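Local coordinates for protein putative modulator of DNA gyrase (Bacteroides thetaiotaomicron, PDB 1VPB) that probably acts as a metallopeptidase of the PmbA/TldD (U62) family, at residues A[386-395]-A[407-416]; A[70-78]-A[101-112]. One frame throughout, in Å; residues are numbered along the deposited sequence.

Contact 1: residues A[386-395]-A[407-416]; sequences TGDFSYGIEG and VSEMNVTGNL
The antiparallel beta hairpin of strands 388-399 and 402-413 joins Phe389, Tyr391 and Ile393 to Gly414, Val412 and Met410 by backbone hydrogen bonds. Tyr391 and Val412 bond both ways, Tyr391 N to Val412 O and Val412 N to Tyr391 O each at 2.8 Å. Between Ile393 and Gly395 the pairing slips by one residue, a beta bulge, before Gly395 and Val407 pair again; the carbonyl of Ile393 is buried there without a polar partner. At the far end of the pairing, beside Asp388, the Asn415 amide bridges back to residues 386-388: its ND2 gives one N-H to Thr386 O at 2.8 Å and the other to Asp388 OD1 at 2.9 Å, the latter almost straight (177°) and meeting OD1 on its anti side but well out of the plane of a carboxylate turned nearly perpendicular to the amide. Asn415 OD1 meanwhile caps the backbone N of Ile417, so the N-cap side chain of helix 416-421 also holds the end of strand 388-399. The Phe389 ring, its CG tucked between backbone N and carbonyl carbon (chi1 73°), folds across to Gly414, whose CA sits over the ring face, 4.0 Å from its centroid. On this same side Ile393 CG2 packs on Val412 CG1 at 3.7 Å. Phe448 and Val446 of strand 446-450 and Ile372 and Phe377 of strand 370-378 extend this packing, while Pro262 of helix 256-265 touches both Tyr391 and Leu416.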
loop_
_atom_site.group_PDB
_atom_site.type_symbol
_atom_site.label_atom_id
_atom_site.label_comp_id
_atom_site.label_asym_id
_atom_site.label_seq_id
_atom_site.Cartn_x
_atom_site.Cartn_y
_atom_site.Cartn_z
ATOM N N THR A 386 13.008 1.250 -22.089
ATOM C CA THR A 386 13.312 2.242 -23.136
ATOM C C THR A 386 13.582 3.673 -22.615
ATOM O O THR A 386 14.271 4.453 -23.283
ATOM C CB THR A 386 12.168 2.341 -24.168
ATOM O OG1 THR A 386 10.992 2.922 -23.590
ATOM C CG2 THR A 386 11.695 0.981 -24.617
ATOM N N GLY A 387 12.987 4.005 -21.483
ATOM C CA GLY A 387 13.042 5.355 -20.919
ATOM C C GLY A 387 12.039 6.351 -21.473
ATOM O O GLY A 387 12.049 7.505 -21.073
ATOM N N ASP A 388 11.162 5.932 -22.397
ATOM C CA ASP A 388 10.116 6.812 -22.862
ATOM C C ASP A 388 9.173 7.123 -21.702
ATOM O O ASP A 388 8.920 6.252 -20.849
ATOM C CB ASP A 388 9.338 6.178 -24.022
ATOM C CG ASP A 388 10.131 6.098 -25.295
ATOM O OD1 ASP A 388 11.188 6.754 -25.446
ATOM O OD2 ASP A 388 9.729 5.402 -26.248
ATOM N N PHE A 389 8.665 8.358 -21.661
ATOM C CA PHE A 389 7.833 8.796 -20.533
ATOM C C PHE A 389 6.671 9.653 -20.984
ATOM O O PHE A 389 6.700 10.274 -22.056
ATOM C CB PHE A 389 8.662 9.531 -19.453
ATOM C CG PHE A 389 9.107 10.910 -19.858
ATOM C CD1 PHE A 389 8.245 12.011 -19.731
ATOM C CD2 PHE A 389 10.371 11.108 -20.399
ATOM C CE1 PHE A 389 8.645 13.293 -20.159
ATOM C CE2 PHE A 389 10.787 12.368 -20.801
ATOM C CZ PHE A 389 9.935 13.463 -20.714
ATOM N N SER A 390 5.634 9.667 -20.152
ATOM C CA SER A 390 4.510 10.578 -20.318
ATOM C C SER A 390 3.966 10.838 -18.925
ATOM O O SER A 390 3.580 9.892 -18.212
ATOM C CB SER A 390 3.427 9.961 -21.206
ATOM O OG SER A 390 2.316 10.836 -21.343
ATOM N N TYR A 391 3.961 12.093 -18.501
ATOM C CA TYR A 391 3.447 12.395 -17.166
ATOM C C TYR A 391 2.483 13.532 -17.203
ATOM O O TYR A 391 2.630 14.460 -17.990
ATOM C CB TYR A 391 4.545 12.770 -16.178
ATOM C CG TYR A 391 5.662 11.786 -16.018
ATOM C CD1 TYR A 391 5.443 10.506 -15.489
ATOM C CD2 TYR A 391 6.965 12.168 -16.284
ATOM C CE1 TYR A 391 6.505 9.631 -15.321
ATOM C CE2 TYR A 391 7.997 11.314 -16.119
ATOM C CZ TYR A 391 7.784 10.055 -15.643
ATOM O OH TYR A 391 8.863 9.246 -15.482
ATOM N N GLY A 392 1.492 13.488 -16.324
ATOM C CA GLY A 392 0.586 14.611 -16.225
ATOM C C GLY A 392 1.236 15.699 -15.399
ATOM O O GLY A 392 1.874 15.417 -14.388
ATOM N N ILE A 393 1.038 16.940 -15.822
ATOM C CA ILE A 393 1.577 18.085 -15.112
ATOM C C ILE A 393 0.529 19.179 -14.837
ATOM O O ILE A 393 -0.486 19.314 -15.509
ATOM C CB ILE A 393 2.803 18.683 -15.873
ATOM C CG1 ILE A 393 2.384 19.300 -17.210
ATOM C CG2 ILE A 393 3.885 17.610 -16.039
ATOM C CD1 ILE A 393 2.184 20.847 -17.160
ATOM N N GLU A 394 0.831 19.939 -13.804
ATOM C CA GLU A 394 0.206 21.197 -13.547
ATOM C C GLU A 394 1.258 22.225 -13.113
ATOM O O GLU A 394 2.370 21.867 -12.695
ATOM C CB GLU A 394 -0.860 20.999 -12.467
ATOM C CG GLU A 394 -0.336 20.687 -11.077
ATOM C CD GLU A 394 -1.469 20.680 -10.051
ATOM O OE1 GLU A 394 -1.897 21.770 -9.587
ATOM O OE2 GLU A 394 -1.932 19.577 -9.732
ATOM N N GLY A 395 0.887 23.495 -13.173
ATOM C CA GLY A 395 1.801 24.569 -12.835
ATOM C C GLY A 395 1.392 25.904 -13.429
ATOM O O GLY A 395 0.240 26.345 -13.312
ATOM N N VAL A 407 -1.756 26.306 -15.178
ATOM C CA VAL A 407 -1.812 25.229 -16.140
ATOM C C VAL A 407 -2.176 23.897 -15.500
ATOM O O VAL A 407 -1.695 23.555 -14.426
ATOM C CB VAL A 407 -0.432 25.051 -16.855
ATOM C CG1 VAL A 407 -0.433 23.819 -17.748
ATOM C CG2 VAL A 407 -0.118 26.277 -17.666
ATOM N N SER A 408 -3.021 23.152 -16.203
ATOM C CA SER A 408 -3.273 21.750 -15.918
ATOM C C SER A 408 -3.778 21.069 -17.188
ATOM O O SER A 408 -3.814 21.674 -18.255
ATOM C CB SER A 408 -4.288 21.607 -14.792
ATOM O OG SER A 408 -5.569 22.035 -15.245
ATOM N N GLU A 409 -4.121 19.796 -17.052
ATOM C CA GLU A 409 -4.589 18.958 -18.155
ATOM C C GLU A 409 -3.625 18.902 -19.324
ATOM O O GLU A 409 -4.041 18.862 -20.472
ATOM C CB GLU A 409 -5.990 19.375 -18.580
ATOM C CG GLU A 409 -6.962 19.250 -17.421
ATOM C CD GLU A 409 -8.398 19.433 -17.856
ATOM O OE1 GLU A 409 -8.638 20.090 -18.892
ATOM O OE2 GLU A 409 -9.278 18.914 -17.155
ATOM N N MET A 410 -2.326 18.860 -19.011
ATOM C CA MET A 410 -1.297 18.674 -20.047
ATOM C C MET A 410 -0.438 17.479 -19.689
ATOM O O MET A 410 -0.301 17.112 -18.521
ATOM C CB MET A 410 -0.403 19.918 -20.176
ATOM C CG MET A 410 -1.124 21.221 -20.492
ATOM S SD MET A 410 -1.689 21.329 -22.145
ATOM C CE MET A 410 -0.130 21.499 -23.034
ATOM N N ASN A 411 0.169 16.892 -20.705
ATOM C CA ASN A 411 1.157 15.856 -20.486
ATOM C C ASN A 411 2.505 16.302 -20.982
ATOM O O ASN A 411 2.609 16.944 -22.043
ATOM C CB ASN A 411 0.758 14.597 -21.236
ATOM C CG ASN A 411 -0.437 13.903 -20.604
ATOM O OD1 ASN A 411 -0.514 13.765 -19.382
ATOM N ND2 ASN A 411 -1.347 13.452 -21.432
ATOM N N VAL A 412 3.521 15.920 -20.231
ATOM C CA VAL A 412 4.904 16.065 -20.664
ATOM C C VAL A 412 5.378 14.679 -21.134
ATOM O O VAL A 412 5.167 13.670 -20.444
ATOM C CB VAL A 412 5.793 16.669 -19.520
ATOM C CG1 VAL A 412 6.056 15.672 -18.387
ATOM C CG2 VAL A 412 7.104 17.200 -20.091
ATOM N N THR A 413 5.989 14.626 -22.320
ATOM C CA THR A 413 6.400 13.362 -22.911
ATOM C C THR A 413 7.786 13.505 -23.466
ATOM O O THR A 413 8.247 14.613 -23.691
ATOM C CB THR A 413 5.488 12.937 -24.073
ATOM O OG1 THR A 413 5.544 13.901 -25.145
ATOM C CG2 THR A 413 4.025 12.891 -23.644
ATOM N N GLY A 414 8.425 12.369 -23.704
ATOM C CA GLY A 414 9.766 12.347 -24.279
ATOM C C GLY A 414 10.469 11.087 -23.868
ATOM O O GLY A 414 9.827 10.091 -23.536
ATOM N N ASN A 415 11.808 11.131 -23.870
ATOM C CA ASN A 415 12.616 10.024 -23.428
ATOM C C ASN A 415 13.530 10.574 -22.350
ATOM O O ASN A 415 14.033 11.694 -22.467
ATOM C CB ASN A 415 13.435 9.412 -24.576
ATOM C CG ASN A 415 14.296 8.259 -24.109
ATOM O OD1 ASN A 415 15.427 8.439 -23.622
ATOM N ND2 ASN A 415 13.755 7.047 -24.225
ATOM N N LEU A 416 13.685 9.822 -21.281
ATOM C CA LEU A 416 14.382 10.317 -20.086
ATOM C C LEU A 416 15.847 10.660 -20.365
ATOM O O LEU A 416 16.395 11.599 -19.782
ATOM C CB LEU A 416 14.274 9.328 -18.943
ATOM C CG LEU A 416 12.877 9.268 -18.308
ATOM C CD1 LEU A 416 12.802 8.030 -17.406
ATOM C CD2 LEU A 416 12.593 10.554 -17.460
#

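Contact 2: residues A[70-78]-A[101-112]; sequences SLYVDGRYG and TRYLAKDEARVL
Asp74 and Arg102 form a salt bridge, Arg102 NE lying 2.8 Å from Asp74 OD2. The oxygen lies in the guanidinium plane, but the nitrogen comes from above the carboxylate, the two planes being 52° apart. Water 2 links Asp74 OD1 to Arg102 NH2, and Asp99 takes Arg102 NH1, so the guanidinium is held from several directions. Arg76 bends at chi2 (77°) to bring NE within 2.9 Å of Leu104 O, which lies in its guanidinium plane; the bond is nearly straight. Its NH1 returns to Asp74 O, and water 3 joins NH2 to the same Leu104 carbonyl, which fixes the group's rotation. Further along, Asp107 N donates to Gly75 O at 2.8 Å, fastening the loop to the type I' turn of the hairpin, and water 4 bridges Tyr77 N and Ala105 O.

Packing takes over at Tyr77. The Arg110 guanidinium lies flat on its ring, planes 15° apart and centres 4.5 Å apart, an off-centre cation-pi stack, while Arg110 CD sits over the ring face. Tyr72 turns its edge to Arg110 O and receives Leu112 CD2 off-centre, 4.2 Å from the ring centroid; water 1 connects its hydroxyl, also bonded to Lys38, with Val111 O. On the far side of the hairpin Thr101 CG2 meets Val73 CG2 at 3.9 Å. The loop thus wraps the hairpin of strands 58-73 and 76-82, at the edge of the six-stranded antiparallel sheet. Helix 87-101 backs Val73 through Ile98, Tyr335 of helix 334-340 hydrogen-bonds Asp107 OD2 through its OH and makes a cation-pi contact with Arg110, and Asp57 of the second subunit bonds Ala105 N.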
loop_
_atom_site.group_PDB
_atom_site.type_symbol
_atom_site.label_atom_id
_atom_site.label_comp_id
_atom_site.label_asym_id
_atom_site.label_seq_id
_atom_site.Cartn_x
_atom_site.Cartn_y
_atom_site.Cartn_z
ATOM N N SER A 70 17.819 -14.197 7.443
ATOM C CA SER A 70 18.027 -14.688 6.089
ATOM C C SER A 70 18.770 -15.998 6.335
ATOM O O SER A 70 19.766 -16.031 7.037
ATOM C CB SER A 70 18.908 -13.810 5.255
ATOM O OG SER A 70 18.301 -12.525 5.037
ATOM N N LEU A 71 18.219 -17.071 5.788
ATOM C CA LEU A 71 18.710 -18.422 6.015
ATOM C C LEU A 71 19.327 -19.041 4.754
ATOM O O LEU A 71 18.730 -19.087 3.710
ATOM C CB LEU A 71 17.547 -19.312 6.495
ATOM C CG LEU A 71 16.658 -18.799 7.637
ATOM C CD1 LEU A 71 15.523 -19.767 7.812
ATOM C CD2 LEU A 71 17.447 -18.680 8.894
ATOM N N TYR A 72 20.630 -19.423 4.830
ATOM C CA TYR A 72 21.380 -20.032 3.734
ATOM C C TYR A 72 21.549 -21.527 4.094
ATOM O O TYR A 72 22.269 -21.870 5.048
ATOM C CB TYR A 72 22.749 -19.376 3.585
ATOM C CG TYR A 72 22.676 -17.924 3.147
ATOM C CD1 TYR A 72 22.317 -16.955 4.061
ATOM C CD2 TYR A 72 22.975 -17.548 1.840
ATOM C CE1 TYR A 72 22.237 -15.584 3.666
ATOM C CE2 TYR A 72 22.893 -16.241 1.431
ATOM C CZ TYR A 72 22.521 -15.257 2.365
ATOM O OH TYR A 72 22.467 -13.926 1.918
ATOM N N VAL A 73 20.765 -22.344 3.445
ATOM C CA VAL A 73 20.549 -23.737 3.853
ATOM C C VAL A 73 20.751 -24.617 2.641
ATOM O O VAL A 73 19.921 -24.739 1.690
ATOM C CB VAL A 73 19.111 -23.992 4.398
ATOM C CG1 VAL A 73 18.972 -25.469 4.835
ATOM C CG2 VAL A 73 18.742 -23.023 5.504
ATOM N N ASP A 74 21.895 -25.279 2.615
ATOM C CA ASP A 74 22.102 -26.200 1.512
ATOM C C ASP A 74 21.973 -25.645 0.135
ATOM O O ASP A 74 21.479 -26.288 -0.791
ATOM C CB ASP A 74 21.264 -27.491 1.716
ATOM C CG ASP A 74 21.568 -28.215 3.004
ATOM O OD1 ASP A 74 22.476 -27.831 3.845
ATOM O OD2 ASP A 74 20.835 -29.193 3.330
ATOM N N GLY A 75 22.420 -24.405 -0.031
ATOM C CA GLY A 75 22.364 -23.770 -1.315
ATOM C C GLY A 75 21.088 -22.969 -1.557
ATOM O O GLY A 75 21.008 -22.209 -2.506
ATOM N N ARG A 76 20.092 -23.187 -0.719
ATOM C CA ARG A 76 18.818 -22.494 -0.777
ATOM C C ARG A 76 18.906 -21.213 0.068
ATOM O O ARG A 76 19.707 -21.091 1.000
ATOM C CB ARG A 76 17.688 -23.372 -0.284
ATOM C CG ARG A 76 17.341 -24.479 -1.219
ATOM C CD ARG A 76 18.315 -25.670 -1.199
ATOM N NE ARG A 76 17.745 -26.817 -1.831
ATOM C CZ ARG A 76 18.289 -28.062 -1.870
ATOM N NH1 ARG A 76 19.450 -28.268 -1.281
ATOM N NH2 ARG A 76 17.609 -29.080 -2.381
ATOM N N TYR A 77 17.926 -20.334 -0.141
ATOM C CA TYR A 77 17.885 -19.035 0.561
ATOM C C TYR A 77 16.437 -18.692 0.897
ATOM O O TYR A 77 15.577 -18.712 0.011
ATOM C CB TYR A 77 18.449 -17.987 -0.394
ATOM C CG TYR A 77 18.323 -16.557 0.109
ATOM C CD1 TYR A 77 19.226 -16.042 0.989
ATOM C CD2 TYR A 77 17.256 -15.769 -0.311
ATOM C CE1 TYR A 77 19.099 -14.719 1.455
ATOM C CE2 TYR A 77 17.130 -14.444 0.141
ATOM C CZ TYR A 77 18.036 -13.963 1.019
ATOM O OH TYR A 77 17.929 -12.624 1.481
ATOM N N GLY A 78 16.191 -18.446 2.183
ATOM C CA GLY A 78 14.853 -18.227 2.749
ATOM C C GLY A 78 14.860 -17.051 3.692
ATOM O O GLY A 78 15.829 -16.773 4.340
ATOM N N THR A 101 13.052 -23.848 3.961
ATOM C CA THR A 101 13.969 -23.232 2.990
ATOM C C THR A 101 14.639 -24.310 2.175
ATOM O O THR A 101 14.815 -24.182 0.969
ATOM C CB THR A 101 15.023 -22.379 3.697
ATOM O OG1 THR A 101 14.423 -21.217 4.295
ATOM C CG2 THR A 101 16.150 -21.885 2.820
ATOM N N ARG A 102 14.995 -25.404 2.843
ATOM C CA ARG A 102 15.684 -26.487 2.123
ATOM C C ARG A 102 14.878 -27.109 0.985
ATOM O O ARG A 102 15.401 -27.791 0.089
ATOM C CB ARG A 102 16.109 -27.553 3.130
ATOM C CG ARG A 102 17.142 -28.521 2.590
ATOM C CD ARG A 102 17.593 -29.631 3.547
ATOM N NE ARG A 102 18.374 -29.133 4.685
ATOM C CZ ARG A 102 17.915 -28.964 5.922
ATOM N NH1 ARG A 102 16.659 -29.180 6.252
ATOM N NH2 ARG A 102 18.722 -28.524 6.827
ATOM N N TYR A 103 13.544 -26.994 1.057
ATOM C CA TYR A 103 12.698 -27.498 -0.005
ATOM C C TYR A 103 12.689 -26.675 -1.300
ATOM O O TYR A 103 12.228 -27.175 -2.394
ATOM C CB TYR A 103 11.268 -27.671 0.473
ATOM C CG TYR A 103 11.131 -28.625 1.650
ATOM C CD1 TYR A 103 11.527 -29.957 1.559
ATOM C CD2 TYR A 103 10.541 -28.200 2.780
ATOM C CE1 TYR A 103 11.363 -30.825 2.670
ATOM C CE2 TYR A 103 10.365 -29.044 3.870
ATOM C CZ TYR A 103 10.785 -30.333 3.807
ATOM O OH TYR A 103 10.542 -31.135 4.944
ATOM N N LEU A 104 13.200 -25.470 -1.216
ATOM C CA LEU A 104 13.348 -24.603 -2.400
ATOM C C LEU A 104 14.362 -25.209 -3.378
ATOM O O LEU A 104 15.171 -26.066 -2.997
ATOM C CB LEU A 104 13.844 -23.232 -1.992
ATOM C CG LEU A 104 12.933 -22.416 -1.102
ATOM C CD1 LEU A 104 13.589 -21.142 -0.678
ATOM C CD2 LEU A 104 11.579 -22.183 -1.680
ATOM N N ALA A 105 14.360 -24.734 -4.607
ATOM C CA ALA A 105 15.488 -24.999 -5.499
ATOM C C ALA A 105 16.648 -24.215 -5.063
ATOM O O ALA A 105 16.526 -23.076 -4.639
ATOM C CB ALA A 105 15.133 -24.646 -6.939
ATOM N N LYS A 106 17.834 -24.805 -5.136
ATOM C CA LYS A 106 18.995 -24.054 -4.734
ATOM C C LYS A 106 19.271 -22.869 -5.668
ATOM O O LYS A 106 18.920 -22.875 -6.850
ATOM C CB LYS A 106 20.223 -24.975 -4.598
ATOM C CG LYS A 106 20.736 -25.498 -5.825
ATOM C CD LYS A 106 21.864 -26.564 -5.545
ATOM C CE LYS A 106 22.536 -26.811 -6.904
ATOM N NZ LYS A 106 23.599 -27.841 -6.833
ATOM N N ASP A 107 19.832 -21.840 -5.055
ATOM C CA ASP A 107 20.295 -20.661 -5.796
ATOM C C ASP A 107 21.721 -20.336 -5.431
ATOM O O ASP A 107 21.975 -19.777 -4.373
ATOM C CB ASP A 107 19.417 -19.493 -5.467
ATOM C CG ASP A 107 19.673 -18.305 -6.385
ATOM O OD1 ASP A 107 20.778 -18.222 -6.960
ATOM O OD2 ASP A 107 18.792 -17.480 -6.561
ATOM N N GLU A 108 22.648 -20.736 -6.291
ATOM C CA GLU A 108 24.053 -20.690 -5.911
ATOM C C GLU A 108 24.626 -19.295 -5.939
ATOM O O GLU A 108 25.765 -19.048 -5.479
ATOM C CB GLU A 108 24.849 -21.605 -6.814
ATOM C CG GLU A 108 24.558 -23.074 -6.521
ATOM C CD GLU A 108 25.476 -24.021 -7.261
ATOM O OE1 GLU A 108 26.686 -24.046 -6.967
ATOM O OE2 GLU A 108 24.977 -24.716 -8.152
ATOM N N ALA A 109 23.855 -18.404 -6.501
ATOM C CA ALA A 109 24.267 -16.972 -6.492
ATOM C C ALA A 109 23.955 -16.281 -5.166
ATOM O O ALA A 109 24.476 -15.149 -4.951
ATOM C CB ALA A 109 23.647 -16.241 -7.632
ATOM N N ARG A 110 23.135 -16.894 -4.285
ATOM C CA ARG A 110 22.832 -16.347 -2.970
ATOM C C ARG A 110 23.994 -16.717 -2.076
ATOM O O ARG A 110 24.081 -17.797 -1.493
ATOM C CB ARG A 110 21.469 -16.877 -2.387
ATOM C CG ARG A 110 20.257 -16.359 -3.081
ATOM C CD ARG A 110 19.941 -14.937 -2.734
ATOM N NE ARG A 110 18.732 -14.523 -3.379
ATOM C CZ ARG A 110 18.333 -13.261 -3.464
ATOM N NH1 ARG A 110 19.045 -12.279 -2.955
ATOM N NH2 ARG A 110 17.216 -12.996 -4.096
ATOM N N VAL A 111 24.943 -15.771 -1.972
ATOM C CA VAL A 111 26.119 -15.916 -1.163
ATOM C C VAL A 111 26.299 -14.684 -0.279
ATOM O O VAL A 111 25.703 -13.660 -0.504
ATOM C CB VAL A 111 27.389 -16.118 -2.025
ATOM C CG1 VAL A 111 27.294 -17.412 -2.822
ATOM C CG2 VAL A 111 27.627 -14.903 -2.887
ATOM N N LEU A 112 27.081 -14.845 0.769
ATOM C CA LEU A 112 27.424 -13.694 1.614
ATOM C C LEU A 112 28.480 -12.893 0.873
ATOM O O LEU A 112 29.227 -13.402 0.033
ATOM C CB LEU A 112 27.953 -14.159 2.969
ATOM C CG LEU A 112 26.966 -14.864 3.947
ATOM C CD1 LEU A 112 27.553 -15.034 5.328
ATOM C CD2 LEU A 112 25.727 -14.139 4.039
HETATM O O HOH W 1 22.761 -13.628 -0.664
HETATM O O HOH W 2 21.603 -28.059 6.406
HETATM O O HOH W 3 14.892 -28.907 -3.346
HETATM O O HOH W 4 16.841 -20.888 -2.753
#

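Overall arrangement
From the N terminus the chain first meets contact 2: strands 58-73 and 76-82 form a hairpin, helix 87-101 follows, and the loop after it comes back to the hairpin turn, closing a connection of 22 residues. Contact 1 forms much later, within the C-terminal domain, where the 11 residues between its segments are mostly the rest of its own hairpin. The two closures lie in series, neither nested nor crossing, with centres about 43 Å apart and nearest atoms about 23 Å apart. Contact 2 joins the loop after helix 87-101 to one edge of the six-stranded sheet, beside the second subunit; contact 1 joins two strands of the mixed C-terminal sheet.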